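Cytosine-specific methyltransferase (Escherichia coli O157:H7 EDL933, PDB 3G7U) probably catalyses methyl transfer from S-adenosyl-L-methionine to carbon 5 of cytosine in DNA, as part of a restriction system. Local coordinates at residues Glu31-Gln34 with His35-Asn38; Tyr227-Leu230 with Trp231-Pro235; Val238-Thr241 with Glu242-Ala245. All blocks are in the same frame, centred on the assembly; numbering follows the deposited sequence.

Interaction 1. Residues Glu31-Gln34 with His35-Asn38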
ATOM      1  N   GLU A  31       2.967 -12.046   6.952  1.00 15.41           N
ATOM      2  CA  GLU A  31       4.151 -11.308   6.416  1.00 20.10           C
ATOM      3  C   GLU A  31       5.411 -11.842   7.068  1.00 17.96           C
ATOM      4  O   GLU A  31       5.473 -11.913   8.267  1.00 18.32           O
ATOM      5  CB  GLU A  31       3.955  -9.814   6.746  1.00 20.17           C
ATOM      6  CG  GLU A  31       5.153  -8.880   6.451  1.00 20.14           C
ATOM      7  CD  GLU A  31       5.674  -9.006   5.042  1.00 23.81           C
ATOM      8  OE1 GLU A  31       4.875  -8.932   4.089  1.00 22.75           O
ATOM      9  OE2 GLU A  31       6.895  -9.201   4.861  1.00 22.98           O
ATOM     10  N   ILE A  32       6.397 -12.223   6.263  1.00 18.21           N
ATOM     11  CA  ILE A  32       7.682 -12.746   6.763  1.00 22.39           C
ATOM     12  C   ILE A  32       8.601 -11.686   7.411  1.00 21.74           C
ATOM     13  O   ILE A  32       9.355 -11.994   8.313  1.00 22.37           O
ATOM     14  CB  ILE A  32       8.428 -13.590   5.658  1.00 22.91           C
ATOM     15  CG1 ILE A  32       9.519 -14.505   6.237  1.00 26.48           C
ATOM     16  CG2 ILE A  32       9.082 -12.704   4.579  1.00 25.28           C
ATOM     17  CD1 ILE A  32       9.060 -15.493   7.346  1.00 28.05           C
ATOM     18  N   ASP A  33       8.540 -10.422   6.974  1.00 21.88           N
ATOM     19  CA  ASP A  33       9.510  -9.465   7.463  1.00 20.98           C
ATOM     20  C   ASP A  33       9.077  -8.956   8.816  1.00 22.55           C
ATOM     21  O   ASP A  33       7.997  -8.422   8.952  1.00 23.37           O
ATOM     22  CB  ASP A  33       9.645  -8.300   6.468  1.00 21.26           C
ATOM     23  CG  ASP A  33      10.667  -7.284   6.906  1.00 29.79           C
ATOM     24  OD1 ASP A  33      11.836  -7.448   6.525  1.00 28.74           O
ATOM     25  OD2 ASP A  33      10.305  -6.316   7.602  1.00 26.76           O
ATOM     26  N   GLN A  34       9.958  -9.053   9.810  1.00 23.65           N
ATOM     27  CA  GLN A  34       9.632  -8.681  11.161  1.00 22.10           C
ATOM     28  C   GLN A  34       9.276  -7.208  11.298  1.00 21.14           C
ATOM     29  O   GLN A  34       8.317  -6.875  11.950  1.00 24.33           O
ATOM     30  CB  GLN A  34      10.803  -9.013  12.090  1.00 28.63           C
ATOM     31  CG  GLN A  34      10.551  -8.638  13.538  1.00 41.64           C
ATOM     32  CD  GLN A  34      11.835  -8.651  14.340  1.00 53.61           C
ATOM     33  OE1 GLN A  34      12.403  -9.714  14.595  1.00 52.65           O
ATOM     34  NE2 GLN A  34      12.320  -7.464  14.713  1.00 57.10           N
ATOM     35  N   HIS A  35      10.018  -6.320  10.642  1.00 21.06           N
ATOM     36  CA  HIS A  35       9.684  -4.910  10.744  1.00 20.00           C
ATOM     37  C   HIS A  35       8.332  -4.551  10.097  1.00 15.63           C
ATOM     38  O   HIS A  35       7.564  -3.758  10.651  1.00 23.68           O
ATOM     39  CB  HIS A  35      10.780  -4.060  10.102  1.00 24.14           C
ATOM     40  CG  HIS A  35      12.093  -4.186  10.796  1.00 33.07           C
ATOM     41  ND1 HIS A  35      12.310  -3.691  12.063  1.00 40.12           N
ATOM     42  CD2 HIS A  35      13.240  -4.800  10.428  1.00 36.14           C
ATOM     43  CE1 HIS A  35      13.546  -3.964  12.435  1.00 40.71           C
ATOM     44  NE2 HIS A  35      14.134  -4.632  11.458  1.00 38.92           N
ATOM     45  N   ALA A  36       8.092  -5.113   8.914  1.00 19.64           N
ATOM     46  CA  ALA A  36       6.849  -4.899   8.194  1.00 18.09           C
ATOM     47  C   ALA A  36       5.686  -5.416   9.002  1.00 19.84           C
ATOM     48  O   ALA A  36       4.710  -4.699   9.213  1.00 17.84           O
ATOM     49  CB  ALA A  36       6.897  -5.560   6.842  1.00 17.86           C
ATOM     50  N   ILE A  37       5.787  -6.650   9.515  1.00 19.27           N
ATOM     51  CA  ILE A  37       4.638  -7.160  10.258  1.00 20.06           C
ATOM     52  C   ILE A  37       4.436  -6.495  11.619  1.00 20.28           C
ATOM     53  O   ILE A  37       3.291  -6.340  12.073  1.00 21.76           O
ATOM     54  CB  ILE A  37       4.642  -8.711  10.427  1.00 22.96           C
ATOM     55  CG1 ILE A  37       3.203  -9.208  10.649  1.00 23.94           C
ATOM     56  CG2 ILE A  37       5.613  -9.165  11.544  1.00 25.47           C
ATOM     57  CD1 ILE A  37       3.104 -10.698  10.723  1.00 22.77           C
ATOM     58  N   ASN A  38       5.512  -6.067  12.279  1.00 17.60           N
ATOM     59  CA  ASN A  38       5.344  -5.301  13.494  1.00 21.13           C
ATOM     60  C   ASN A  38       4.626  -4.008  13.182  1.00 22.78           C
ATOM     61  O   ASN A  38       3.759  -3.572  13.933  1.00 21.52           O
ATOM     62  CB  ASN A  38       6.710  -5.019  14.142  1.00 23.93           C
ATOM     63  CG  ASN A  38       7.262  -6.238  14.847  1.00 30.65           C
ATOM     64  OD1 ASN A  38       6.546  -7.225  15.054  1.00 34.88           O
ATOM     65  ND2 ASN A  38       8.541  -6.184  15.215  1.00 32.91           N
TER
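Glu31 meets Ala36 and Ile37 through the aliphatic part of its chain, its CG lying 3.8 Å from Ala36 CB and its CB 3.9 Å from Ile37 CB. A bend at chi2 (53°) turns the carboxylate toward the following residues, where OE2 accepts from Asp33 N on its anti side at 2.9 Å. The other oxygen, OE1, takes the backbone N-H of Gly11, so both carboxylate oxygens are gripped by backbone donors. Ile37 CD1 also packs against Glu31 O, a buried carbonyl oxygen without a polar partner in the model.

Asp33 then caps the helix. With CG anti to the backbone N (chi1 -179°), OD2 turns toward the first helical turn and accepts from Ala36 N at 2.8 Å, through its anti lone pair. Its own carbonyl starts the regular helical bonding: Ile37 N points almost straight at Asp33 O, at 2.9 Å.

Gln34 carries the bonding one step on, its O receiving Asn38 N. Beyond the backbone, Gln34 CG lies 3.6 Å from Asn38 ND2, and the two amide planes are 30° apart. This is a classic side-chain N-cap, in the turn leading from strand 25-30 to helix 34-43 of the Rossmann-like methyltransferase fold; Glu31 follows that strand, the place where related methyltransferases usually carry an acidic residue that binds the cofactor ribose.

Interaction 2. Residues Tyr227-Leu230 with Trp231-Pro235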
ATOM      1  N   TYR A 227      -8.076  15.253   1.790  1.00 28.95           N
ATOM      2  CA  TYR A 227      -7.818  15.656   3.171  1.00 30.68           C
ATOM      3  C   TYR A 227      -8.676  14.917   4.156  1.00 30.79           C
ATOM      4  O   TYR A 227      -8.274  14.720   5.307  1.00 31.41           O
ATOM      5  CB  TYR A 227      -7.947  17.187   3.336  1.00 31.27           C
ATOM      6  CG  TYR A 227      -6.974  17.901   2.436  1.00 31.95           C
ATOM      7  CD1 TYR A 227      -5.597  17.889   2.716  1.00 30.88           C
ATOM      8  CD2 TYR A 227      -7.404  18.530   1.260  1.00 27.04           C
ATOM      9  CE1 TYR A 227      -4.677  18.498   1.861  1.00 28.87           C
ATOM     10  CE2 TYR A 227      -6.493  19.150   0.400  1.00 30.33           C
ATOM     11  CZ  TYR A 227      -5.132  19.138   0.711  1.00 32.61           C
ATOM     12  OH  TYR A 227      -4.222  19.731  -0.127  1.00 31.22           O
ATOM     13  N   GLU A 228      -9.860  14.472   3.723  1.00 33.90           N
ATOM     14  CA  GLU A 228     -10.701  13.634   4.613  1.00 32.33           C
ATOM     15  C   GLU A 228     -10.043  12.272   4.797  1.00 31.16           C
ATOM     16  O   GLU A 228     -10.112  11.681   5.869  1.00 29.30           O
ATOM     17  CB  GLU A 228     -12.120  13.390   4.060  1.00 40.09           C
ATOM     18  CG  GLU A 228     -12.821  14.543   3.323  1.00 56.12           C
ATOM     19  CD  GLU A 228     -13.060  15.823   4.159  1.00 68.66           C
ATOM     20  OE1 GLU A 228     -13.246  15.736   5.399  1.00 69.96           O
ATOM     21  OE2 GLU A 228     -13.076  16.930   3.549  1.00 76.29           O
ATOM     22  N   LYS A 229      -9.457  11.766   3.725  1.00 27.38           N
ATOM     23  CA  LYS A 229      -8.705  10.496   3.769  1.00 29.21           C
ATOM     24  C   LYS A 229      -7.399  10.693   4.543  1.00 29.37           C
ATOM     25  O   LYS A 229      -6.939   9.806   5.262  1.00 25.87           O
ATOM     26  CB  LYS A 229      -8.408  10.013   2.348  1.00 29.91           C
ATOM     27  CG  LYS A 229      -9.624   9.517   1.620  1.00 30.85           C
ATOM     28  CD  LYS A 229      -9.255   8.652   0.422  1.00 28.43           C
ATOM     29  CE  LYS A 229     -10.550   8.106  -0.272  1.00 35.70           C
ATOM     30  NZ  LYS A 229     -11.473   7.422   0.704  1.00 34.05           N
ATOM     31  N   LEU A 230      -6.812  11.878   4.415  1.00 24.38           N
ATOM     32  CA  LEU A 230      -5.523  12.155   5.076  1.00 23.10           C
ATOM     33  C   LEU A 230      -5.635  12.212   6.602  1.00 29.09           C
ATOM     34  O   LEU A 230      -4.793  11.664   7.298  1.00 27.35           O
ATOM     35  CB  LEU A 230      -4.876  13.432   4.505  1.00 27.68           C
ATOM     36  CG  LEU A 230      -3.420  13.762   4.848  1.00 26.20           C
ATOM     37  CD1 LEU A 230      -2.442  12.770   4.151  1.00 23.05           C
ATOM     38  CD2 LEU A 230      -3.104  15.189   4.376  1.00 21.42           C
ATOM     39  N   TRP A 231      -6.698  12.847   7.105  1.00 27.44           N
ATOM     40  CA  TRP A 231      -6.883  13.125   8.529  1.00 29.83           C
ATOM     41  C   TRP A 231      -8.019  12.349   9.203  1.00 26.55           C
ATOM     42  O   TRP A 231      -8.232  12.492  10.399  1.00 32.77           O
ATOM     43  CB  TRP A 231      -7.037  14.649   8.761  1.00 29.90           C
ATOM     44  CG  TRP A 231      -5.801  15.390   8.288  1.00 25.96           C
ATOM     45  CD1 TRP A 231      -4.480  15.009   8.498  1.00 25.43           C
ATOM     46  CD2 TRP A 231      -5.747  16.604   7.528  1.00 30.66           C
ATOM     47  NE1 TRP A 231      -3.631  15.920   7.905  1.00 26.09           N
ATOM     48  CE2 TRP A 231      -4.378  16.900   7.300  1.00 29.16           C
ATOM     49  CE3 TRP A 231      -6.723  17.471   7.008  1.00 30.00           C
ATOM     50  CZ2 TRP A 231      -3.960  18.030   6.579  1.00 30.83           C
ATOM     51  CZ3 TRP A 231      -6.304  18.592   6.260  1.00 31.44           C
ATOM     52  CH2 TRP A 231      -4.937  18.851   6.051  1.00 29.83           C
ATOM     53  N   GLY A 232      -8.710  11.487   8.466  1.00 30.68           N
ATOM     54  CA  GLY A 232      -9.844  10.727   9.034  1.00 29.22           C
ATOM     55  C   GLY A 232     -10.090   9.411   8.313  1.00 33.40           C
ATOM     56  O   GLY A 232      -9.128   8.742   7.888  1.00 27.94           O
ATOM     57  N   GLN A 233     -11.373   9.042   8.164  1.00 29.63           N
ATOM     58  CA  GLN A 233     -11.766   7.774   7.553  1.00 28.13           C
ATOM     59  C   GLN A 233     -10.955   6.621   8.153  1.00 27.93           C
ATOM     60  O   GLN A 233     -10.296   5.835   7.430  1.00 30.92           O
ATOM     61  CB  GLN A 233     -11.682   7.827   6.037  1.00 32.41           C
ATOM     62  CG  GLN A 233     -12.697   8.800   5.416  1.00 30.96           C
ATOM     63  CD  GLN A 233     -12.620   8.851   3.904  1.00 36.18           C
ATOM     64  OE1 GLN A 233     -12.077   7.940   3.265  1.00 37.95           O
ATOM     65  NE2 GLN A 233     -13.168   9.925   3.314  1.00 32.30           N
ATOM     66  N   ILE A 234     -10.982   6.569   9.483  1.00 27.85           N
ATOM     67  CA  ILE A 234     -10.340   5.499  10.242  1.00 28.12           C
ATOM     68  C   ILE A 234     -11.355   4.352  10.380  1.00 29.87           C
ATOM     69  O   ILE A 234     -12.374   4.536  11.050  1.00 33.09           O
ATOM     70  CB  ILE A 234      -9.933   5.961  11.666  1.00 26.37           C
ATOM     71  CG1 ILE A 234      -9.114   7.283  11.645  1.00 27.56           C
ATOM     72  CG2 ILE A 234      -9.204   4.830  12.390  1.00 30.63           C
ATOM     73  CD1 ILE A 234      -8.704   7.790  12.994  1.00 25.97           C
ATOM     74  N   PRO A 235     -11.097   3.177   9.755  1.00 29.64           N
ATOM     75  CA  PRO A 235     -12.038   2.053   9.905  1.00 29.81           C
ATOM     76  C   PRO A 235     -12.150   1.584  11.337  1.00 30.88           C
ATOM     77  O   PRO A 235     -11.248   1.829  12.159  1.00 31.87           O
ATOM     78  CB  PRO A 235     -11.440   0.963   8.998  1.00 28.18           C
ATOM     79  CG  PRO A 235     -10.571   1.736   8.036  1.00 26.49           C
ATOM     80  CD  PRO A 235      -9.971   2.801   8.878  1.00 28.00           C
TER
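Trp231, the last residue of the helix, lies against Leu230 and Tyr227 and is the residue most buried by the contact. Leu230 reaches over one face of the indole: its CG stands 4.0 Å from the centroid of the five-membered ring and 22° off the normal, a CH-pi contact. The neighbouring methyl, CD2, lies above the same ring system near its rim, 3.6 Å from Trp231 CE2. Because CG of Trp231 sits beside its own backbone N (chi1 -60°), the indole runs back alongside Tyr227 and the two side chains point the same way. Their rings are inclined by only 27° but slid apart, so they barely overlap; the closest pair is Tyr227 CD1 and Trp231 CH2 at 3.5 Å, with Tyr227 CB packed on Trp231 CZ3. The backbone joins them too, with Trp231 N donating to Tyr227 O at 3.0 Å.

Gln233 makes the second polar link. After Gly232 has left helical geometry, Gln233 adopts a left-handed backbone conformation that aims its side chain back at the helix. Extended beyond CG, it brings OE1 to Lys229 NZ at 2.7 Å, the ammonium approaching in the carbonyl plane on a lone pair. The Lys229 chain, bent at its last torsion, also passes CG within 3.3 Å of Gln233 OE1. The ammonium has a second, charged partner in Glu357, on helix 353-367.

Around this helix end, Arg21 of helix 14-22 collects the carbonyls of Lys229, Gly232 and Gln233, while Asp332 accepts from Trp231 NE1. The indole is bordered by Arg326 of helix 321-328 and Leu247 of helix 241-248, so the end of helix 225-231 is wedged among several helices.

Interaction 3. Residues Val238-Thr241 with Glu242-Ala245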
ATOM      1  N   VAL A 238      -9.269  -0.038  13.712  1.00 28.94           N
ATOM      2  CA  VAL A 238      -7.987   0.172  13.031  1.00 28.02           C
ATOM      3  C   VAL A 238      -7.319   1.396  13.640  1.00 29.98           C
ATOM      4  O   VAL A 238      -8.005   2.323  14.062  1.00 31.87           O
ATOM      5  CB  VAL A 238      -8.251   0.327  11.512  1.00 27.57           C
ATOM      6  CG1 VAL A 238      -7.044   0.890  10.746  1.00 27.13           C
ATOM      7  CG2 VAL A 238      -8.738  -1.043  10.942  1.00 29.76           C
ATOM      8  N   GLY A 239      -5.990   1.414  13.709  1.00 23.48           N
ATOM      9  CA  GLY A 239      -5.293   2.653  14.093  1.00 23.61           C
ATOM     10  C   GLY A 239      -4.518   2.567  15.397  1.00 27.78           C
ATOM     11  O   GLY A 239      -4.979   1.979  16.370  1.00 29.91           O
ATOM     12  N   ASP A 240      -3.332   3.157  15.417  1.00 24.14           N
ATOM     13  CA  ASP A 240      -2.537   3.276  16.622  1.00 27.83           C
ATOM     14  C   ASP A 240      -3.162   4.375  17.498  1.00 28.49           C
ATOM     15  O   ASP A 240      -3.364   5.500  17.056  1.00 28.05           O
ATOM     16  CB  ASP A 240      -1.093   3.619  16.239  1.00 29.15           C
ATOM     17  CG  ASP A 240      -0.205   3.896  17.443  1.00 31.62           C
ATOM     18  OD1 ASP A 240       0.011   2.974  18.257  1.00 30.95           O
ATOM     19  OD2 ASP A 240       0.309   5.026  17.539  1.00 27.37           O
ATOM     20  N   THR A 241      -3.487   4.020  18.730  1.00 30.11           N
ATOM     21  CA  THR A 241      -4.146   4.928  19.687  1.00 29.10           C
ATOM     22  C   THR A 241      -3.409   6.253  19.898  1.00 26.39           C
ATOM     23  O   THR A 241      -4.019   7.333  19.829  1.00 30.25           O
ATOM     24  CB  THR A 241      -4.371   4.189  21.044  1.00 30.20           C
ATOM     25  OG1 THR A 241      -5.266   3.115  20.805  1.00 42.69           O
ATOM     26  CG2 THR A 241      -4.988   5.097  22.080  1.00 39.34           C
ATOM     27  N   GLU A 242      -2.097   6.190  20.102  1.00 27.73           N
ATOM     28  CA  GLU A 242      -1.297   7.409  20.265  1.00 28.08           C
ATOM     29  C   GLU A 242      -1.277   8.284  19.010  1.00 29.73           C
ATOM     30  O   GLU A 242      -1.410   9.522  19.115  1.00 27.58           O
ATOM     31  CB  GLU A 242       0.133   7.077  20.730  1.00 28.37           C
ATOM     32  CG  GLU A 242       1.024   8.303  20.862  1.00 26.16           C
ATOM     33  CD  GLU A 242       2.488   7.985  21.187  1.00 31.65           C
ATOM     34  OE1 GLU A 242       2.866   6.793  21.195  1.00 36.53           O
ATOM     35  OE2 GLU A 242       3.259   8.938  21.457  1.00 34.33           O
ATOM     36  N   SER A 243      -1.131   7.668  17.823  1.00 22.94           N
ATOM     37  CA  SER A 243      -1.202   8.454  16.588  1.00 23.50           C
ATOM     38  C   SER A 243      -2.522   9.184  16.401  1.00 25.24           C
ATOM     39  O   SER A 243      -2.544  10.345  15.973  1.00 26.83           O
ATOM     40  CB  SER A 243      -0.909   7.583  15.367  1.00 21.78           C
ATOM     41  OG  SER A 243       0.350   6.989  15.574  1.00 23.86           O
ATOM     42  N   ILE A 244      -3.614   8.497  16.729  1.00 25.98           N
ATOM     43  CA  ILE A 244      -4.954   9.066  16.603  1.00 26.51           C
ATOM     44  C   ILE A 244      -5.166  10.239  17.579  1.00 25.47           C
ATOM     45  O   ILE A 244      -5.596  11.332  17.153  1.00 28.79           O
ATOM     46  CB  ILE A 244      -6.054   7.991  16.724  1.00 27.15           C
ATOM     47  CG1 ILE A 244      -5.987   7.034  15.530  1.00 25.55           C
ATOM     48  CG2 ILE A 244      -7.447   8.628  16.712  1.00 28.72           C
ATOM     49  CD1 ILE A 244      -6.762   5.751  15.763  1.00 32.07           C
ATOM     50  N   ALA A 245      -4.788  10.019  18.839  1.00 31.50           N
ATOM     51  CA  ALA A 245      -4.777  11.049  19.889  1.00 29.37           C
ATOM     52  C   ALA A 245      -3.932  12.260  19.529  1.00 31.75           C
ATOM     53  O   ALA A 245      -4.387  13.389  19.650  1.00 31.03           O
ATOM     54  CB  ALA A 245      -4.320  10.463  21.191  1.00 32.55           C
TER
HETATM   55  O   HOH W   1      -0.660   3.720  20.772  1.00 34.85           O
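Asp240 holds its CG anti to the backbone N (chi1 175°), while Ser243 keeps OG next to its own backbone N (chi1 -56°), and together these torsions bring one carboxylate oxygen against both the hydroxyl and the backbone N-H of the serine. Asp240 OD2 accepts from Ser243 OG at 2.8 Å through its anti lone pair, and from Ser243 N at 3.0 Å, the N-H arriving 44° out of the carboxylate plane. The two donors thus use different directions around a single oxygen, and this double grip should hold the carboxylate against rotation. The partner hydroxyl is on a buried residue and is satisfied by the same carboxylate that caps the backbone.

The other oxygen, OD1, is tied to the helix start by water: water 1 donates to Asp240 OD1 at 2.7 Å and accepts from Glu242 N at 2.9 Å. Arg335 NH1 forms salt bridges with Asp240 OD2 and Glu242 OE1, and Lys246 NZ with Glu242 OE2. The two acidic groups come within 4.8 Å, OD2 to OE1, and Arg335 and Lys246 together probably ease their repulsion.

Behind the cap the ordinary helical ladder takes over, Ile244 N bonding to Asp240 O and Ala245 N to Thr241 O. The Ile244 chain leans over the approaching loop, with CG1 3.4 Å from Asp240 O and CD1 3.8 Å from Gly239 CA. The backbone angles of Gly239 leave no room for a CB, which would jam against the preceding carbonyl oxygen and run into Ile244 CD1. An aspartate side-chain N-cap, doubled by a serine hydroxyl and extended by a bridging water, thus opens helix 241-248 after the loop from helix 225-231, beyond the strands of the main sheet.

Read from the N terminus, the contacts come in series, none nesting within or crossing another. Interaction 1 closes the turn between strand 25-30 and helix 34-43 in the main sheet region. Interaction 2 follows much later, at the finish of helix 225-231, and its loop runs on directly to interaction 3, where helix 241-248 begins. These two touch, Ile234 CD1 packing on Ile244 CG1 at 3.8 Å, with centres about 12 Å apart. Interaction 1 stays separate, about 9 Å from interaction 3 between nearest atoms, yet a backbone hydrogen bond between Gly239 and Asn43 joins them, Asn43 being at the end of the helix that interaction 1 opens.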